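Side-chain contacts in putative iron-uptake ABC transport system,periplasmic iron-binding protein (PDB 3E13), which binds ferric iron in the periplasm and probably delivers it to an ABC transporter for uptake into the cell: residues N5-R10 against K42-E47; K20-K25 against M254-S259; S78-E83 against P274-V279; S150-D155 against I305-K310. One frame throughout, in Å; residues are numbered along the deposited sequence.

Contact 1: N5-R10 against K42-E47; sequences NIYSAR and KRLSLE
Tyr-7 reaches from strand 3-8 to helix 37-47 and hydrogen-bonds through its hydroxyl to Glu-47. The helix is the connection of a beta-alpha-beta crossover from strand 29-34 to strand 55-58; both lie parallel to strand 3-8, one on each flank, so the helix packs over that strand. Tyr-7 OH donates to Glu-47 OE1 at 2.6 Å, a short bond that uses the syn lone pair of the oxygen, with ring and carboxylate planes 68° apart. The other carboxylate oxygen is held from within the helix, Arg-43 NE to Glu-47 OE2 at 2.8 Å, in a salt bridge between residues one helical turn apart. The extended Arg-43 chain crosses the tyrosine at about a right angle, and the outer end of the phenol, Tyr-7 CZ, lies over one face of the guanidinium, planes 52° apart, and 3.7 Å from Arg-43 NE. Leu-44 supplies the apolar part, CD2 meeting Tyr-7 CD2 at 3.7 Å. A tyrosine chi1 of -80° sets CG anti to the carbonyl carbon and sends the ring out to the helix. Further out, Ser-51 OG is a second partner of Glu-47 OE1, and Leu-40 of the same helix also touches Tyr-7. At the end of the strand, just before the iron ligand His-11 in the chain, Ser-8 makes an ST turn, its OG accepting from Arg-10 N at 3.0 Å.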
loop_
_atom_site.group_PDB
_atom_site.type_symbol
_atom_site.label_atom_id
_atom_site.label_comp_id
_atom_site.label_asym_id
_atom_site.label_seq_id
_atom_site.Cartn_x
_atom_site.Cartn_y
_atom_site.Cartn_z
ATOM N N ASN A 5 -0.860 -16.912 -14.784
ATOM C CA ASN A 5 -0.984 -15.558 -15.280
ATOM C C ASN A 5 -1.305 -14.556 -14.159
ATOM O O ASN A 5 -2.368 -14.645 -13.550
ATOM C CB ASN A 5 -2.077 -15.554 -16.342
ATOM C CG ASN A 5 -1.693 -16.434 -17.560
ATOM O OD1 ASN A 5 -0.578 -16.307 -18.074
ATOM N ND2 ASN A 5 -2.588 -17.296 -17.994
ATOM N N ILE A 6 -0.344 -13.694 -13.832
ATOM C CA ILE A 6 -0.476 -12.734 -12.744
ATOM C C ILE A 6 -0.664 -11.331 -13.304
ATOM O O ILE A 6 0.151 -10.891 -14.108
ATOM C CB ILE A 6 0.789 -12.770 -11.874
ATOM C CG1 ILE A 6 0.935 -14.164 -11.273
ATOM C CG2 ILE A 6 0.751 -11.638 -10.838
ATOM C CD1 ILE A 6 2.083 -14.335 -10.276
ATOM N N TYR A 7 -1.734 -10.670 -12.882
ATOM C CA TYR A 7 -1.968 -9.252 -13.102
ATOM C C TYR A 7 -1.624 -8.555 -11.771
ATOM O O TYR A 7 -2.286 -8.787 -10.785
ATOM C CB TYR A 7 -3.448 -9.005 -13.433
ATOM C CG TYR A 7 -3.879 -9.287 -14.869
ATOM C CD1 TYR A 7 -3.144 -10.083 -15.706
ATOM C CD2 TYR A 7 -5.094 -8.851 -15.308
ATOM C CE1 TYR A 7 -3.589 -10.381 -17.039
ATOM C CE2 TYR A 7 -5.547 -9.120 -16.611
ATOM C CZ TYR A 7 -4.805 -9.901 -17.453
ATOM O OH TYR A 7 -5.297 -10.211 -18.722
ATOM N N SER A 8 -0.602 -7.711 -11.779
ATOM C CA SER A 8 -0.068 -7.110 -10.571
ATOM C C SER A 8 0.045 -5.612 -10.606
ATOM O O SER A 8 0.607 -5.043 -11.541
ATOM C CB SER A 8 1.296 -7.692 -10.252
ATOM O OG SER A 8 1.831 -7.027 -9.091
ATOM N N ALA A 9 -0.514 -4.971 -9.581
ATOM C CA ALA A 9 -0.378 -3.556 -9.371
ATOM C C ALA A 9 0.719 -3.225 -8.348
ATOM O O ALA A 9 0.872 -2.089 -7.972
ATOM C CB ALA A 9 -1.723 -2.923 -8.977
ATOM N N ARG A 10 1.462 -4.240 -7.913
ATOM C CA ARG A 10 2.724 -4.014 -7.212
ATOM C C ARG A 10 3.736 -3.411 -8.213
ATOM O O ARG A 10 3.470 -3.347 -9.434
ATOM C CB ARG A 10 3.225 -5.294 -6.543
ATOM C CG ARG A 10 2.471 -5.592 -5.274
ATOM C CD ARG A 10 2.886 -6.881 -4.594
ATOM N NE ARG A 10 4.293 -6.933 -4.216
ATOM C CZ ARG A 10 4.787 -6.555 -2.986
ATOM N NH1 ARG A 10 3.998 -6.079 -2.021
ATOM N NH2 ARG A 10 6.096 -6.704 -2.753
ATOM N N LYS A 42 -10.142 -2.530 -14.749
ATOM C CA LYS A 42 -10.924 -2.276 -15.968
ATOM C C LYS A 42 -10.722 -3.419 -16.958
ATOM O O LYS A 42 -11.686 -3.949 -17.561
ATOM C CB LYS A 42 -10.503 -0.953 -16.577
ATOM C CG LYS A 42 -11.263 -0.582 -17.840
ATOM C CD LYS A 42 -11.243 0.940 -18.100
ATOM C CE LYS A 42 -12.680 1.484 -18.230
ATOM N NZ LYS A 42 -13.601 0.509 -18.909
ATOM N N ARG A 43 -9.459 -3.812 -17.119
ATOM C CA ARG A 43 -9.130 -4.919 -17.995
ATOM C C ARG A 43 -9.787 -6.226 -17.561
ATOM O O ARG A 43 -10.337 -6.980 -18.372
ATOM C CB ARG A 43 -7.625 -5.062 -18.026
ATOM C CG ARG A 43 -7.077 -6.105 -18.854
ATOM C CD ARG A 43 -5.574 -5.892 -19.107
ATOM N NE ARG A 43 -5.029 -7.034 -19.795
ATOM C CZ ARG A 43 -3.758 -7.206 -20.094
ATOM N NH1 ARG A 43 -2.857 -6.309 -19.769
ATOM N NH2 ARG A 43 -3.408 -8.291 -20.722
ATOM N N LEU A 44 -9.690 -6.567 -16.271
ATOM C CA LEU A 44 -10.388 -7.740 -15.800
ATOM C C LEU A 44 -11.900 -7.721 -16.055
ATOM O O LEU A 44 -12.501 -8.758 -16.357
ATOM C CB LEU A 44 -10.114 -7.952 -14.313
ATOM C CG LEU A 44 -8.707 -8.452 -13.959
ATOM C CD1 LEU A 44 -8.443 -8.260 -12.452
ATOM C CD2 LEU A 44 -8.566 -9.899 -14.363
ATOM N N SER A 45 -12.520 -6.561 -15.877
ATOM C CA SER A 45 -13.957 -6.402 -16.138
ATOM C C SER A 45 -14.304 -6.634 -17.596
ATOM O O SER A 45 -15.266 -7.361 -17.854
ATOM C CB SER A 45 -14.497 -5.044 -15.663
ATOM O OG SER A 45 -14.465 -4.961 -14.241
ATOM N N LEU A 46 -13.555 -6.006 -18.511
ATOM C CA LEU A 46 -13.796 -6.164 -19.949
ATOM C C LEU A 46 -13.480 -7.560 -20.457
ATOM O O LEU A 46 -14.191 -8.093 -21.299
ATOM C CB LEU A 46 -13.027 -5.108 -20.744
ATOM C CG LEU A 46 -13.620 -3.711 -20.566
ATOM C CD1 LEU A 46 -12.609 -2.683 -21.027
ATOM C CD2 LEU A 46 -15.016 -3.545 -21.235
ATOM N N GLU A 47 -12.423 -8.187 -19.931
ATOM C CA GLU A 47 -12.008 -9.508 -20.368
ATOM C C GLU A 47 -12.958 -10.565 -19.826
ATOM O O GLU A 47 -13.227 -11.557 -20.502
ATOM C CB GLU A 47 -10.555 -9.783 -19.925
ATOM C CG GLU A 47 -9.523 -8.925 -20.662
ATOM C CD GLU A 47 -8.090 -9.111 -20.182
ATOM O OE1 GLU A 47 -7.857 -9.848 -19.202
ATOM O OE2 GLU A 47 -7.199 -8.500 -20.790
#

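Contact 2: K20-K25 against M254-S259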
loop_
_atom_site.group_PDB
_atom_site.type_symbol
_atom_site.label_atom_id
_atom_site.label_comp_id
_atom_site.label_asym_id
_atom_site.label_seq_id
_atom_site.Cartn_x
_atom_site.Cartn_y
_atom_site.Cartn_z
ATOM N N LYS A 20 10.809 -15.811 -9.578
ATOM C CA LYS A 20 11.835 -16.762 -10.021
ATOM C C LYS A 20 11.928 -17.913 -9.071
ATOM O O LYS A 20 11.970 -19.092 -9.489
ATOM C CB LYS A 20 13.193 -16.071 -10.100
ATOM C CG LYS A 20 13.435 -15.299 -11.359
ATOM C CD LYS A 20 14.957 -15.087 -11.545
ATOM C CE LYS A 20 15.300 -13.629 -11.820
ATOM N NZ LYS A 20 16.700 -13.521 -12.310
ATOM N N LYS A 21 11.864 -17.612 -7.785
ATOM C CA LYS A 21 11.872 -18.681 -6.806
ATOM C C LYS A 21 10.667 -19.597 -6.932
ATOM O O LYS A 21 10.821 -20.799 -6.766
ATOM C CB LYS A 21 12.010 -18.129 -5.414
ATOM C CG LYS A 21 13.389 -17.581 -5.166
ATOM C CD LYS A 21 13.458 -16.905 -3.848
ATOM C CE LYS A 21 14.105 -17.753 -2.854
ATOM N NZ LYS A 21 15.562 -18.109 -3.189
ATOM N N PHE A 22 9.483 -19.061 -7.252
ATOM C CA PHE A 22 8.316 -19.914 -7.458
ATOM C C PHE A 22 8.508 -20.840 -8.671
ATOM O O PHE A 22 8.149 -22.043 -8.638
ATOM C CB PHE A 22 7.066 -19.024 -7.640
ATOM C CG PHE A 22 5.789 -19.783 -7.819
ATOM C CD1 PHE A 22 5.183 -20.395 -6.743
ATOM C CD2 PHE A 22 5.224 -19.930 -9.086
ATOM C CE1 PHE A 22 4.038 -21.125 -6.889
ATOM C CE2 PHE A 22 4.065 -20.643 -9.251
ATOM C CZ PHE A 22 3.469 -21.223 -8.181
ATOM N N GLU A 23 9.027 -20.261 -9.742
ATOM C CA GLU A 23 9.246 -20.982 -11.001
ATOM C C GLU A 23 10.235 -22.095 -10.758
ATOM O O GLU A 23 9.997 -23.251 -11.179
ATOM C CB GLU A 23 9.752 -20.053 -12.069
ATOM C CG GLU A 23 8.705 -19.070 -12.571
ATOM C CD GLU A 23 9.196 -18.086 -13.612
ATOM O OE1 GLU A 23 8.394 -17.726 -14.495
ATOM O OE2 GLU A 23 10.355 -17.608 -13.536
ATOM N N GLU A 24 11.294 -21.778 -10.019
ATOM C CA GLU A 24 12.310 -22.774 -9.703
ATOM C C GLU A 24 11.751 -23.899 -8.850
ATOM O O GLU A 24 12.074 -25.066 -9.106
ATOM C CB GLU A 24 13.504 -22.149 -9.010
ATOM C CG GLU A 24 14.205 -21.114 -9.857
ATOM C CD GLU A 24 15.181 -20.227 -9.060
ATOM O OE1 GLU A 24 15.971 -19.544 -9.741
ATOM O OE2 GLU A 24 15.156 -20.182 -7.792
ATOM N N LYS A 25 10.933 -23.566 -7.864
ATOM C CA LYS A 25 10.348 -24.542 -6.936
ATOM C C LYS A 25 9.347 -25.479 -7.628
ATOM O O LYS A 25 9.398 -26.703 -7.444
ATOM C CB LYS A 25 9.701 -23.853 -5.715
ATOM C CG LYS A 25 9.026 -24.805 -4.711
ATOM C CD LYS A 25 8.266 -24.106 -3.587
ATOM C CE LYS A 25 7.829 -25.121 -2.469
ATOM N NZ LYS A 25 6.749 -24.604 -1.506
ATOM N N MET A 254 -0.407 -18.342 -4.091
ATOM C CA MET A 254 -0.935 -17.579 -2.967
ATOM C C MET A 254 -0.268 -18.115 -1.661
ATOM O O MET A 254 0.229 -17.319 -0.849
ATOM C CB MET A 254 -2.456 -17.702 -2.953
ATOM C CG MET A 254 -3.109 -16.933 -4.086
ATOM S SD MET A 254 -4.823 -17.336 -4.309
ATOM C CE MET A 254 -5.565 -16.426 -2.982
ATOM N N GLU A 255 -0.211 -19.442 -1.526
ATOM C CA GLU A 255 0.419 -20.044 -0.349
ATOM C C GLU A 255 1.909 -19.743 -0.302
ATOM O O GLU A 255 2.450 -19.452 0.777
ATOM C CB GLU A 255 0.132 -21.548 -0.290
ATOM C CG GLU A 255 -1.337 -21.842 -0.036
ATOM C CD GLU A 255 -1.700 -23.303 -0.022
ATOM O OE1 GLU A 255 -0.817 -24.193 -0.322
ATOM O OE2 GLU A 255 -2.850 -23.603 0.361
ATOM N N PHE A 256 2.563 -19.785 -1.446
ATOM C CA PHE A 256 3.984 -19.503 -1.538
ATOM C C PHE A 256 4.289 -18.071 -1.036
ATOM O O PHE A 256 5.304 -17.828 -0.379
ATOM C CB PHE A 256 4.407 -19.695 -2.997
ATOM C CG PHE A 256 5.877 -19.543 -3.246
ATOM C CD1 PHE A 256 6.771 -20.521 -2.829
ATOM C CD2 PHE A 256 6.374 -18.429 -3.913
ATOM C CE1 PHE A 256 8.147 -20.407 -3.097
ATOM C CE2 PHE A 256 7.772 -18.315 -4.163
ATOM C CZ PHE A 256 8.626 -19.308 -3.730
ATOM N N MET A 257 3.398 -17.124 -1.305
ATOM C CA MET A 257 3.606 -15.746 -0.856
ATOM C C MET A 257 3.594 -15.622 0.672
ATOM O O MET A 257 4.177 -14.676 1.196
ATOM C CB MET A 257 2.555 -14.817 -1.426
ATOM C CG MET A 257 2.651 -14.554 -2.947
ATOM S SD MET A 257 4.248 -14.067 -3.511
ATOM C CE MET A 257 4.450 -12.586 -2.596
ATOM N N LEU A 258 2.988 -16.567 1.376
ATOM C CA LEU A 258 2.991 -16.571 2.854
ATOM C C LEU A 258 4.017 -17.520 3.426
ATOM O O LEU A 258 4.022 -17.749 4.640
ATOM C CB LEU A 258 1.571 -16.849 3.407
ATOM C CG LEU A 258 0.662 -15.656 3.660
ATOM C CD1 LEU A 258 1.168 -14.792 4.796
ATOM C CD2 LEU A 258 0.463 -14.872 2.369
ATOM N N SER A 259 4.857 -18.110 2.579
ATOM C CA SER A 259 5.895 -19.039 3.078
ATOM C C SER A 259 6.987 -18.279 3.822
ATOM O O SER A 259 7.170 -17.102 3.632
ATOM C CB SER A 259 6.478 -19.840 1.924
ATOM O OG SER A 259 7.215 -19.069 1.015
#
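Phe-256 lies against the C-terminal half of helix 14-26, its ring overlapping the backbone and CB of Phe-22 and meeting the Phe-22 ring in a T-shaped stack. In this stack Phe-22 turns its edge, through CD1, to a face of Phe-256; the centroids are 5.3 Å apart and the planes 62° from one another. Phe-22 CD1 comes within 3.6 Å of Phe-256 CD2. Further out along the same ring, Phe-256 CE2 approaches Phe-22 CB, also at 3.6 Å, so the far end of the ring presses on the helix itself. In Phe-256 CG is anti to the backbone N (chi1 -176°), which carries the ring across to helix 14-26. Lys-21 CB sits at the ring edge, in its plane, 4.0 Å from Phe-256 CZ, before the chain bends away to a salt bridge with Glu-261. The extended Lys-25 runs past the ring in the opposite direction, CD 3.7 Å from Phe-256 CE1. At the backbone of the same residue, Phe-256 O takes two bonds from Ser-259, from N and from OG, the latter 2.7 Å long and lying in the carbonyl plane. Ser-259 is the N-cap of helix 260-268, whose Ile-262 packs on Phe-256; Phe-253, one turn earlier in helix 247-257, makes another edge-to-face pair with Phe-22, and the contact thus joins helix 14-26 to the consecutive helices 247-257 and 260-268.

Contact 3: S78-E83 against P274-V279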
loop_
_atom_site.group_PDB
_atom_site.type_symbol
_atom_site.label_atom_id
_atom_site.label_comp_id
_atom_site.label_asym_id
_atom_site.label_seq_id
_atom_site.Cartn_x
_atom_site.Cartn_y
_atom_site.Cartn_z
ATOM N N SER A 78 -7.941 -22.265 2.023
ATOM C CA SER A 78 -6.600 -22.811 2.185
ATOM C C SER A 78 -6.299 -22.863 3.676
ATOM O O SER A 78 -6.310 -21.817 4.386
ATOM C CB SER A 78 -5.603 -21.862 1.539
ATOM O OG SER A 78 -4.288 -22.136 1.993
ATOM N N LYS A 79 -5.996 -24.045 4.180
ATOM C CA LYS A 79 -5.576 -24.130 5.577
ATOM C C LYS A 79 -4.290 -23.355 5.842
ATOM O O LYS A 79 -4.083 -22.816 6.962
ATOM C CB LYS A 79 -5.383 -25.564 6.038
ATOM C CG LYS A 79 -6.644 -26.384 6.220
ATOM C CD LYS A 79 -6.345 -27.758 6.727
ATOM C CE LYS A 79 -7.594 -28.510 7.154
ATOM N NZ LYS A 79 -7.208 -29.895 7.688
ATOM N N TYR A 80 -3.434 -23.320 4.835
ATOM C CA TYR A 80 -2.154 -22.653 4.930
ATOM C C TYR A 80 -2.377 -21.146 5.117
ATOM O O TYR A 80 -1.846 -20.536 6.061
ATOM C CB TYR A 80 -1.277 -22.942 3.720
ATOM C CG TYR A 80 0.153 -22.536 3.946
ATOM C CD1 TYR A 80 0.637 -21.285 3.528
ATOM C CD2 TYR A 80 1.042 -23.360 4.644
ATOM C CE1 TYR A 80 1.909 -20.879 3.788
ATOM C CE2 TYR A 80 2.330 -22.964 4.854
ATOM C CZ TYR A 80 2.759 -21.707 4.486
ATOM O OH TYR A 80 4.043 -21.312 4.679
ATOM N N LEU A 81 -3.182 -20.539 4.230
ATOM C CA LEU A 81 -3.441 -19.113 4.339
ATOM C C LEU A 81 -4.159 -18.755 5.647
ATOM O O LEU A 81 -3.886 -17.698 6.247
ATOM C CB LEU A 81 -4.261 -18.621 3.121
ATOM C CG LEU A 81 -3.651 -18.747 1.740
ATOM C CD1 LEU A 81 -4.642 -18.263 0.689
ATOM C CD2 LEU A 81 -2.331 -17.886 1.612
ATOM N N GLU A 82 -5.076 -19.608 6.108
ATOM C CA GLU A 82 -5.866 -19.294 7.262
ATOM C C GLU A 82 -5.015 -19.468 8.518
ATOM O O GLU A 82 -5.233 -18.810 9.511
ATOM C CB GLU A 82 -7.164 -20.145 7.313
ATOM C CG GLU A 82 -8.067 -19.756 6.148
ATOM C CD GLU A 82 -9.273 -20.623 5.983
ATOM O OE1 GLU A 82 -10.039 -20.325 5.071
ATOM O OE2 GLU A 82 -9.475 -21.560 6.783
ATOM N N GLU A 83 -4.026 -20.320 8.460
ATOM C CA GLU A 83 -3.176 -20.520 9.655
ATOM C C GLU A 83 -2.237 -19.351 9.867
ATOM O O GLU A 83 -1.943 -18.928 11.008
ATOM C CB GLU A 83 -2.385 -21.803 9.550
ATOM C CG GLU A 83 -1.496 -22.036 10.793
ATOM C CD GLU A 83 -1.212 -23.465 11.077
ATOM O OE1 GLU A 83 -2.110 -24.311 10.840
ATOM O OE2 GLU A 83 -0.063 -23.747 11.511
ATOM N N PRO A 274 5.972 -8.081 7.446
ATOM C CA PRO A 274 5.375 -9.395 7.153
ATOM C C PRO A 274 4.002 -9.557 7.755
ATOM O O PRO A 274 3.690 -8.976 8.815
ATOM C CB PRO A 274 6.309 -10.382 7.848
ATOM C CG PRO A 274 6.954 -9.571 8.933
ATOM C CD PRO A 274 7.119 -8.188 8.370
ATOM N N ILE A 275 3.197 -10.419 7.141
ATOM C CA ILE A 275 1.941 -10.844 7.755
ATOM C C ILE A 275 2.210 -11.902 8.815
ATOM O O ILE A 275 1.595 -11.871 9.875
ATOM C CB ILE A 275 0.992 -11.372 6.682
ATOM C CG1 ILE A 275 0.637 -10.226 5.763
ATOM C CG2 ILE A 275 -0.250 -12.038 7.292
ATOM C CD1 ILE A 275 -0.173 -9.122 6.346
ATOM N N ARG A 276 3.119 -12.813 8.551
ATOM C CA ARG A 276 3.386 -13.881 9.511
ATOM C C ARG A 276 3.972 -13.302 10.763
ATOM O O ARG A 276 4.826 -12.393 10.706
ATOM C CB ARG A 276 4.390 -14.877 8.939
ATOM C CG ARG A 276 3.992 -15.682 7.773
ATOM C CD ARG A 276 5.080 -16.609 7.307
ATOM N NE ARG A 276 5.341 -17.676 8.300
ATOM C CZ ARG A 276 5.120 -18.983 8.125
ATOM N NH1 ARG A 276 4.610 -19.459 7.000
ATOM N NH2 ARG A 276 5.442 -19.823 9.127
ATOM N N ASN A 277 3.595 -13.915 11.904
ATOM C CA ASN A 277 4.057 -13.466 13.190
ATOM C C ASN A 277 5.322 -14.153 13.687
ATOM O O ASN A 277 5.766 -13.895 14.821
ATOM C CB ASN A 277 2.974 -13.526 14.263
ATOM C CG ASN A 277 2.583 -14.950 14.676
ATOM O OD1 ASN A 277 3.184 -15.940 14.275
ATOM N ND2 ASN A 277 1.536 -15.037 15.500
ATOM N N ASP A 278 5.934 -14.954 12.843
ATOM C CA ASP A 278 7.179 -15.663 13.156
ATOM C C ASP A 278 8.365 -15.299 12.228
ATOM O O ASP A 278 9.357 -16.019 12.137
ATOM C CB ASP A 278 6.909 -17.174 13.163
ATOM C CG ASP A 278 6.568 -17.708 11.810
ATOM O OD1 ASP A 278 6.436 -18.941 11.662
ATOM O OD2 ASP A 278 6.444 -16.927 10.842
ATOM N N VAL A 279 8.255 -14.157 11.556
ATOM C CA VAL A 279 9.294 -13.663 10.687
ATOM C C VAL A 279 9.855 -12.349 11.271
ATOM O O VAL A 279 9.136 -11.364 11.402
ATOM C CB VAL A 279 8.736 -13.395 9.269
ATOM C CG1 VAL A 279 9.810 -12.778 8.395
ATOM C CG2 VAL A 279 8.257 -14.681 8.631
#
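The backbones of the short helix 79-84 and of the irregular loop after strand 273-274 stay apart, Tyr-80 CA and Arg-276 CA being 11.3 Å from each other, so only the ends of these two long side chains meet. The helix opens with an N-cap at Ser-78, and within the loop Arg-276 and Asp-278 form a salt bridge. With CG anti to the backbone N (chi1 -166°), Tyr-80 reaches off the helix so that its hydroxyl end meets the arginine, the two side chains crossing at about a right angle. Its OH comes to the edge of the guanidinium, near its plane, 3.0 Å from Arg-276 NH1; the ring is turned about 50° from the guanidinium. NH1 is hydrogen-bonded to Leu-258 O. The other side of the guanidinium edge belongs to Asp-278, gripped side-on by two nitrogens: Arg-276 NE to Asp-278 OD2 and Arg-276 NH2 to Asp-278 OD1, each 2.9 Å. Both bonds are nearly straight, lie in the guanidinium plane and use syn lone pairs, which should fix the rotation of the group and partly balance its charge. Phe-84, one turn on from Tyr-80, forms a cation-pi contact with Arg-276 and meets the tyrosine ring as well, while Pro-260 packs against both Tyr-80 and Arg-276. At the start of the helix, Ser-78 OG, which is also bonded to Glu-255, accepts from Leu-81 N at 3.0 Å.

Contact 4: S150-D155 against I305-K310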
loop_
_atom_site.group_PDB
_atom_site.type_symbol
_atom_site.label_atom_id
_atom_site.label_comp_id
_atom_site.label_asym_id
_atom_site.label_seq_id
_atom_site.Cartn_x
_atom_site.Cartn_y
_atom_site.Cartn_z
ATOM N N SER A 150 -10.096 5.800 4.968
ATOM C CA SER A 150 -9.888 5.579 6.414
ATOM C C SER A 150 -10.327 6.748 7.266
ATOM O O SER A 150 -10.795 6.561 8.412
ATOM C CB SER A 150 -8.429 5.207 6.745
ATOM O OG SER A 150 -7.540 6.280 6.774
ATOM N N ILE A 151 -10.133 7.962 6.763
ATOM C CA ILE A 151 -10.599 9.170 7.461
ATOM C C ILE A 151 -12.138 9.233 7.492
ATOM O O ILE A 151 -12.753 9.609 8.501
ATOM C CB ILE A 151 -9.951 10.388 6.833
ATOM C CG1 ILE A 151 -8.442 10.352 7.102
ATOM C CG2 ILE A 151 -10.519 11.660 7.395
ATOM C CD1 ILE A 151 -7.631 11.396 6.270
ATOM N N ILE A 152 -12.791 8.897 6.365
ATOM C CA ILE A 152 -14.237 8.769 6.351
ATOM C C ILE A 152 -14.669 7.773 7.415
ATOM O O ILE A 152 -15.578 8.015 8.209
ATOM C CB ILE A 152 -14.805 8.359 4.981
ATOM C CG1 ILE A 152 -14.492 9.395 3.911
ATOM C CG2 ILE A 152 -16.299 8.144 5.106
ATOM C CD1 ILE A 152 -14.723 8.899 2.475
ATOM N N ALA A 153 -14.041 6.612 7.414
ATOM C CA ALA A 153 -14.458 5.556 8.314
ATOM C C ALA A 153 -14.286 5.962 9.797
ATOM O O ALA A 153 -15.138 5.617 10.644
ATOM C CB ALA A 153 -13.698 4.275 8.018
ATOM N N ASN A 154 -13.234 6.713 10.098
ATOM C CA ASN A 154 -12.915 7.049 11.471
ATOM C C ASN A 154 -13.627 8.347 11.935
ATOM O O ASN A 154 -14.180 8.386 13.051
ATOM C CB ASN A 154 -11.416 7.205 11.664
ATOM C CG ASN A 154 -10.736 5.907 11.909
ATOM O OD1 ASN A 154 -11.138 5.141 12.829
ATOM N ND2 ASN A 154 -9.717 5.595 11.102
ATOM N N ASP A 155 -13.677 9.358 11.073
ATOM C CA ASP A 155 -14.050 10.714 11.467
ATOM C C ASP A 155 -15.258 11.244 10.715
ATOM O O ASP A 155 -15.686 12.355 11.028
ATOM C CB ASP A 155 -12.882 11.683 11.293
ATOM C CG ASP A 155 -11.680 11.335 12.171
ATOM O OD1 ASP A 155 -11.821 10.700 13.230
ATOM O OD2 ASP A 155 -10.533 11.629 11.844
ATOM N N ILE A 305 -14.588 3.454 -0.102
ATOM C CA ILE A 305 -13.762 3.836 -1.220
ATOM C C ILE A 305 -14.520 4.667 -2.259
ATOM O O ILE A 305 -13.949 5.612 -2.797
ATOM C CB ILE A 305 -13.032 2.620 -1.886
ATOM C CG1 ILE A 305 -11.870 3.082 -2.740
ATOM C CG2 ILE A 305 -14.010 1.702 -2.626
ATOM C CD1 ILE A 305 -10.701 3.707 -1.929
ATOM N N LYS A 306 -15.778 4.327 -2.528
ATOM C CA LYS A 306 -16.521 5.071 -3.556
ATOM C C LYS A 306 -16.675 6.534 -3.155
ATOM O O LYS A 306 -16.530 7.435 -3.976
ATOM C CB LYS A 306 -17.860 4.412 -3.779
ATOM C CG LYS A 306 -17.801 3.084 -4.461
ATOM C CD LYS A 306 -19.179 2.449 -4.449
ATOM C CE LYS A 306 -19.256 1.012 -4.826
ATOM N NZ LYS A 306 -20.765 0.658 -4.712
ATOM N N GLU A 307 -16.997 6.773 -1.891
ATOM C CA GLU A 307 -17.192 8.120 -1.391
ATOM C C GLU A 307 -15.870 8.901 -1.345
ATOM O O GLU A 307 -15.820 10.078 -1.635
ATOM C CB GLU A 307 -17.851 8.077 -0.005
ATOM C CG GLU A 307 -18.187 9.480 0.492
ATOM C CD GLU A 307 -19.031 9.478 1.746
ATOM O OE1 GLU A 307 -18.872 8.586 2.595
ATOM O OE2 GLU A 307 -19.900 10.373 1.893
ATOM N N ALA A 308 -14.762 8.225 -1.013
ATOM C CA ALA A 308 -13.455 8.868 -1.053
ATOM C C ALA A 308 -13.147 9.411 -2.439
ATOM O O ALA A 308 -12.673 10.528 -2.558
ATOM C CB ALA A 308 -12.370 7.862 -0.654
ATOM N N VAL A 309 -13.386 8.624 -3.476
ATOM C CA VAL A 309 -13.186 9.072 -4.848
ATOM C C VAL A 309 -13.985 10.363 -5.122
ATOM O O VAL A 309 -13.466 11.346 -5.631
ATOM C CB VAL A 309 -13.542 7.945 -5.862
ATOM C CG1 VAL A 309 -13.624 8.499 -7.307
ATOM C CG2 VAL A 309 -12.556 6.819 -5.743
ATOM N N LYS A 310 -15.251 10.341 -4.734
ATOM C CA LYS A 310 -16.148 11.479 -4.976
ATOM C C LYS A 310 -15.693 12.714 -4.219
ATOM O O LYS A 310 -15.743 13.811 -4.738
ATOM C CB LYS A 310 -17.572 11.099 -4.636
ATOM C CG LYS A 310 -18.207 10.280 -5.726
ATOM C CD LYS A 310 -19.449 9.631 -5.230
ATOM C CE LYS A 310 -20.208 8.963 -6.371
ATOM N NZ LYS A 310 -21.379 8.194 -5.909
#
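The flat groups in this contact both belong to the helix 305-315: the carboxylate of Glu-307 and the peptide joining it to Ala-308, and Ile-152 touches each with a different branch. Its CD1 methyl stands over one face of that peptide, directly above the nitrogen, 3.6 Å from Ala-308 N. Its CG2 methyl comes to the carboxylate obliquely, neither squarely over the face nor in the plane, and lies 3.6 Å from Glu-307 OE1. With chi1 -62° the CG1 branch is anti to the carbonyl carbon and extends on to CD1, which also reaches Ala-308 CB at 4.1 Å. Glu-307 crosses the isoleucine at a slant: CG is anti to the backbone N (chi1 -175°), and its methylene CG lies 4.0 Å from Ile-152 CD1. The isoleucine thus fits into the angle between a small alanine and the stem of a glutamate. No hydrogen bond spans the contact, which is packing between two helices. Helix 142-155 carries near its start the iron ligand Tyr-143, whose side chain is about 12 Å from that of Ala-308. Leu-148 of the same helix also packs on Ala-308, and Ala-160 of helix 157-170 touches Ile-152, setting the contact among three helices.

How the contacts relate
From the N terminus, contact 1 opens on strand 3-8 and contact 2 on helix 14-26 before helix 37-47 closes contact 1, a loop of about thirty residues; the two cross. Contact 3 and then contact 4 open after that closure, in series with contact 1. Contacts 2, 3 and 4 close in their order of opening, at 254-259, 274-279 and 305-310, so each crosses the other two and none nests. Contacts 2 and 3 touch, bringing helices 14-26, 247-257 and 79-84 together with the loop after strand 273-274. Contact 4 lies on the opposite side of the chain's centre from contact 2, about 35 Å between centres, and packs the last helix on the one bearing Tyr-143.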